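PDB 5M2A: beta subunit of photoactivated adenylyl cyclase from Beggiatoa sp. PS, which probably makes cyclic AMP from ATP in response to blue light, pairing a flavin-binding BLUF sensor with a class III-type cyclase catalytic domain. Local coordinates for residues A[183-197]-A[201-214]. Sequence-based numbering, arbitrary orientation.
Sequences YFSICTRIISAYGGE and FIGDCVMASFTKEQ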
# COMPACT_ATOMS: atom_id res chain seq x y z
N TYR A 183 12.56 10.53 -8.03
CA TYR A 183 11.55 10.38 -9.07
C TYR A 183 10.16 10.21 -8.47
O TYR A 183 9.21 10.90 -8.85
CB TYR A 183 11.93 9.19 -9.95
CG TYR A 183 10.92 8.91 -11.01
CD1 TYR A 183 10.77 9.78 -12.08
CD2 TYR A 183 10.13 7.78 -10.96
CE1 TYR A 183 9.84 9.54 -13.06
CE2 TYR A 183 9.20 7.51 -11.95
CZ TYR A 183 9.06 8.40 -12.99
OH TYR A 183 8.14 8.15 -13.97
N PHE A 184 10.03 9.28 -7.51
CA PHE A 184 8.73 9.12 -6.84
C PHE A 184 8.28 10.40 -6.14
O PHE A 184 7.09 10.75 -6.19
CB PHE A 184 8.81 7.98 -5.83
CG PHE A 184 8.86 6.61 -6.45
CD1 PHE A 184 8.59 6.42 -7.81
CD2 PHE A 184 9.14 5.50 -5.66
CE1 PHE A 184 8.62 5.13 -8.37
CE2 PHE A 184 9.18 4.23 -6.20
CZ PHE A 184 8.92 4.04 -7.57
N SER A 185 9.19 11.08 -5.44
CA SER A 185 8.82 12.31 -4.74
C SER A 185 8.26 13.34 -5.71
O SER A 185 7.25 13.99 -5.42
CB SER A 185 10.04 12.87 -4.00
OG SER A 185 9.69 14.03 -3.25
N ILE A 186 8.91 13.50 -6.86
CA ILE A 186 8.47 14.49 -7.84
C ILE A 186 7.12 14.10 -8.40
O ILE A 186 6.20 14.92 -8.48
CB ILE A 186 9.52 14.61 -8.96
CG1 ILE A 186 10.77 15.32 -8.44
CG2 ILE A 186 8.94 15.36 -10.18
CD1 ILE A 186 11.98 15.17 -9.37
N CYS A 187 6.98 12.84 -8.82
CA CYS A 187 5.71 12.41 -9.41
C CYS A 187 4.57 12.56 -8.42
O CYS A 187 3.52 13.11 -8.74
CB CYS A 187 5.81 10.97 -9.89
SG CYS A 187 6.92 10.73 -11.32
N THR A 188 4.77 12.07 -7.19
CA THR A 188 3.69 12.11 -6.21
C THR A 188 3.27 13.55 -5.89
O THR A 188 2.07 13.85 -5.78
CB THR A 188 4.15 11.40 -4.93
OG1 THR A 188 4.44 10.05 -5.25
CG2 THR A 188 3.04 11.43 -3.88
N ARG A 189 4.24 14.44 -5.71
CA ARG A 189 3.91 15.83 -5.39
C ARG A 189 3.04 16.44 -6.49
O ARG A 189 2.02 17.08 -6.21
CB ARG A 189 5.18 16.65 -5.18
CG ARG A 189 4.91 18.14 -5.02
CD ARG A 189 6.17 18.93 -4.66
NE ARG A 189 7.35 18.45 -5.37
CZ ARG A 189 7.71 18.85 -6.58
NH1 ARG A 189 6.97 19.73 -7.26
NH2 ARG A 189 8.82 18.35 -7.13
N ILE A 190 3.43 16.23 -7.74
CA ILE A 190 2.76 16.91 -8.84
C ILE A 190 1.40 16.29 -9.10
O ILE A 190 0.41 17.00 -9.28
CB ILE A 190 3.65 16.90 -10.09
CG1 ILE A 190 4.90 17.76 -9.82
CG2 ILE A 190 2.90 17.42 -11.32
CD1 ILE A 190 5.96 17.70 -10.92
N ILE A 191 1.33 14.95 -9.14
CA ILE A 191 0.04 14.26 -9.28
C ILE A 191 -0.93 14.78 -8.23
O ILE A 191 -2.09 15.10 -8.52
CB ILE A 191 0.24 12.74 -9.15
CG1 ILE A 191 1.00 12.19 -10.37
CG2 ILE A 191 -1.14 12.02 -8.96
CD1 ILE A 191 1.51 10.77 -10.20
N SER A 192 -0.48 14.85 -6.97
CA SER A 192 -1.36 15.23 -5.87
C SER A 192 -1.73 16.71 -5.94
O SER A 192 -2.84 17.10 -5.54
CB SER A 192 -0.69 14.91 -4.53
OG SER A 192 -0.37 13.52 -4.47
N ALA A 193 -0.82 17.55 -6.44
CA ALA A 193 -1.13 18.97 -6.60
C ALA A 193 -2.25 19.18 -7.61
O ALA A 193 -3.04 20.12 -7.47
CB ALA A 193 0.11 19.74 -7.04
N TYR A 194 -2.33 18.33 -8.63
CA TYR A 194 -3.37 18.44 -9.64
C TYR A 194 -4.62 17.64 -9.28
O TYR A 194 -5.52 17.53 -10.11
CB TYR A 194 -2.83 17.99 -11.01
CG TYR A 194 -2.00 19.04 -11.72
CD1 TYR A 194 -2.60 20.01 -12.50
CD2 TYR A 194 -0.61 19.06 -11.61
CE1 TYR A 194 -1.85 20.98 -13.16
CE2 TYR A 194 0.14 20.01 -12.26
CZ TYR A 194 -0.47 20.97 -13.03
OH TYR A 194 0.28 21.92 -13.67
N GLY A 195 -4.69 17.09 -8.07
CA GLY A 195 -5.86 16.38 -7.62
C GLY A 195 -5.93 14.92 -8.00
O GLY A 195 -6.95 14.28 -7.73
N GLY A 196 -4.89 14.38 -8.63
CA GLY A 196 -4.84 12.96 -8.90
C GLY A 196 -4.61 12.16 -7.64
O GLY A 196 -4.24 12.70 -6.58
N GLU A 197 -4.85 10.85 -7.74
CA GLU A 197 -4.69 9.94 -6.61
C GLU A 197 -3.64 8.91 -6.98
O GLU A 197 -3.89 8.05 -7.84
CB GLU A 197 -6.01 9.27 -6.24
CG GLU A 197 -7.09 10.27 -5.83
CD GLU A 197 -8.38 9.60 -5.37
OE1 GLU A 197 -9.01 10.13 -4.43
OE2 GLU A 197 -8.77 8.56 -5.95
N PHE A 201 3.22 2.26 -6.22
CA PHE A 201 4.47 2.14 -6.97
C PHE A 201 4.68 0.68 -7.34
O PHE A 201 4.53 -0.21 -6.49
CB PHE A 201 5.67 2.64 -6.15
CG PHE A 201 5.53 4.03 -5.63
CD1 PHE A 201 4.83 4.99 -6.33
CD2 PHE A 201 6.10 4.39 -4.41
CE1 PHE A 201 4.70 6.29 -5.84
CE2 PHE A 201 5.97 5.67 -3.93
CZ PHE A 201 5.28 6.62 -4.64
N ILE A 202 5.01 0.42 -8.60
CA ILE A 202 5.31 -0.93 -9.09
C ILE A 202 6.69 -0.88 -9.73
O ILE A 202 6.85 -0.35 -10.84
CB ILE A 202 4.26 -1.43 -10.09
CG1 ILE A 202 2.86 -1.25 -9.53
CG2 ILE A 202 4.51 -2.88 -10.45
CD1 ILE A 202 1.82 -1.08 -10.59
N GLY A 203 7.69 -1.42 -9.05
CA GLY A 203 9.04 -1.22 -9.56
C GLY A 203 9.34 0.27 -9.59
O GLY A 203 9.10 1.00 -8.62
N ASP A 204 9.85 0.74 -10.72
CA ASP A 204 10.12 2.16 -10.90
C ASP A 204 8.92 2.91 -11.46
O ASP A 204 9.04 4.08 -11.82
CB ASP A 204 11.31 2.37 -11.84
CG ASP A 204 11.07 1.78 -13.23
OD1 ASP A 204 10.67 0.60 -13.31
OD2 ASP A 204 11.26 2.50 -14.24
N CYS A 205 7.76 2.26 -11.52
CA CYS A 205 6.57 2.82 -12.15
C CYS A 205 5.66 3.45 -11.11
O CYS A 205 5.43 2.89 -10.03
CB CYS A 205 5.77 1.75 -12.91
SG CYS A 205 6.58 0.96 -14.31
N VAL A 206 5.11 4.62 -11.44
CA VAL A 206 4.11 5.30 -10.61
C VAL A 206 2.76 5.10 -11.29
O VAL A 206 2.60 5.41 -12.47
CB VAL A 206 4.41 6.80 -10.46
CG1 VAL A 206 3.30 7.47 -9.62
CG2 VAL A 206 5.78 7.03 -9.84
N MET A 207 1.80 4.58 -10.53
CA MET A 207 0.44 4.40 -11.02
C MET A 207 -0.49 5.35 -10.29
O MET A 207 -0.46 5.43 -9.06
CB MET A 207 -0.03 2.96 -10.82
CG MET A 207 -1.47 2.73 -11.26
SD MET A 207 -2.00 1.04 -10.86
CE MET A 207 -3.68 1.03 -11.52
N ALA A 208 -1.33 6.06 -11.05
CA ALA A 208 -2.23 7.04 -10.45
C ALA A 208 -3.50 7.12 -11.29
O ALA A 208 -3.56 6.60 -12.40
CB ALA A 208 -1.58 8.42 -10.32
N SER A 209 -4.54 7.74 -10.73
CA SER A 209 -5.74 7.96 -11.51
C SER A 209 -6.21 9.40 -11.35
O SER A 209 -5.88 10.09 -10.38
CB SER A 209 -6.87 7.00 -11.09
OG SER A 209 -7.23 7.23 -9.75
N PHE A 210 -6.99 9.82 -12.34
CA PHE A 210 -7.68 11.11 -12.36
C PHE A 210 -9.13 10.85 -12.72
O PHE A 210 -9.47 9.81 -13.28
CB PHE A 210 -7.03 12.06 -13.38
CG PHE A 210 -5.61 12.48 -13.04
CD1 PHE A 210 -4.54 11.68 -13.38
CD2 PHE A 210 -5.38 13.70 -12.45
CE1 PHE A 210 -3.24 12.09 -13.08
CE2 PHE A 210 -4.09 14.13 -12.17
CZ PHE A 210 -3.02 13.33 -12.48
N THR A 211 -10.00 11.81 -12.41
CA THR A 211 -11.39 11.66 -12.82
C THR A 211 -11.57 12.08 -14.27
O THR A 211 -10.69 12.67 -14.89
CB THR A 211 -12.31 12.49 -11.94
OG1 THR A 211 -12.06 13.87 -12.21
CG2 THR A 211 -12.05 12.21 -10.49
N LYS A 212 -12.77 11.82 -14.81
CA LYS A 212 -13.00 12.23 -16.19
C LYS A 212 -13.05 13.75 -16.32
O LYS A 212 -12.88 14.27 -17.43
CB LYS A 212 -14.28 11.60 -16.74
CG LYS A 212 -15.57 12.16 -16.18
CD LYS A 212 -16.76 11.49 -16.89
CE LYS A 212 -18.09 11.99 -16.34
NZ LYS A 212 -19.24 11.35 -17.04
N GLU A 213 -13.25 14.47 -15.23
CA GLU A 213 -13.22 15.92 -15.25
C GLU A 213 -11.80 16.48 -15.18
O GLU A 213 -11.63 17.70 -15.21
CB GLU A 213 -14.05 16.49 -14.10
CG GLU A 213 -15.56 16.33 -14.27
CD GLU A 213 -16.04 14.92 -13.95
OE1 GLU A 213 -15.28 14.18 -13.29
OE2 GLU A 213 -17.17 14.56 -14.36
N GLN A 214 -10.78 15.62 -15.10
CA GLN A 214 -9.40 16.02 -14.87
C GLN A 214 -8.49 15.69 -16.05
O GLN A 214 -7.28 15.50 -15.88
CB GLN A 214 -8.87 15.36 -13.59
CG GLN A 214 -9.44 16.00 -12.33
CD GLN A 214 -9.10 15.25 -11.05
OE1 GLN A 214 -8.80 14.06 -11.08
NE2 GLN A 214 -9.16 15.94 -9.93
O HOH W 1 -8.59 12.35 -8.87
O HOH W 2 -8.95 9.53 -9.13
O HOH W 3 -7.70 6.14 -6.90
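Phe184 and Phe201 stack face to face, their centroids 4.0 Å apart and their planes turned by 19°, the two side chains running past each other in opposite directions. With CG beside its backbone N (chi1 -73°), the Phe184 ring also reaches Val206, whose CG2 approaches it obliquely, 3.5 Å from Phe184 CD1. The rim of the same ring meets the tight turn after Phe201: Phe184 CZ sits 3.2 Å from Gly203 O, in the ring plane. An alanine in place of Phe184 would probably leave one face of Phe201 without its stacking partner and open a gap between Val206 and the turn. Further along the helix, Ile191 sets CD1 against Val206 CG1 and CG2 against Ala208 CB. Such is a helix laid on the strands it leads into, here in the cyclase catalytic domain, with the type II' hairpin turn carrying Asp204 of the magnesium site. A Schellman motif at Gly195 ends the helix, and Gly196 CA then rests over the Phe210 ring, 3.9 Å from its centroid. Beyond it, Glu197 and Ser209 form an antiparallel hydrogen-bonded pair, Glu197 N to Ser209 O at 2.9 Å and nearly straight (170°). Thr188 OG1 meets the edge of Phe201 and is itself held by donating to Phe184 O, and Met261 of the second subunit packs on Phe184.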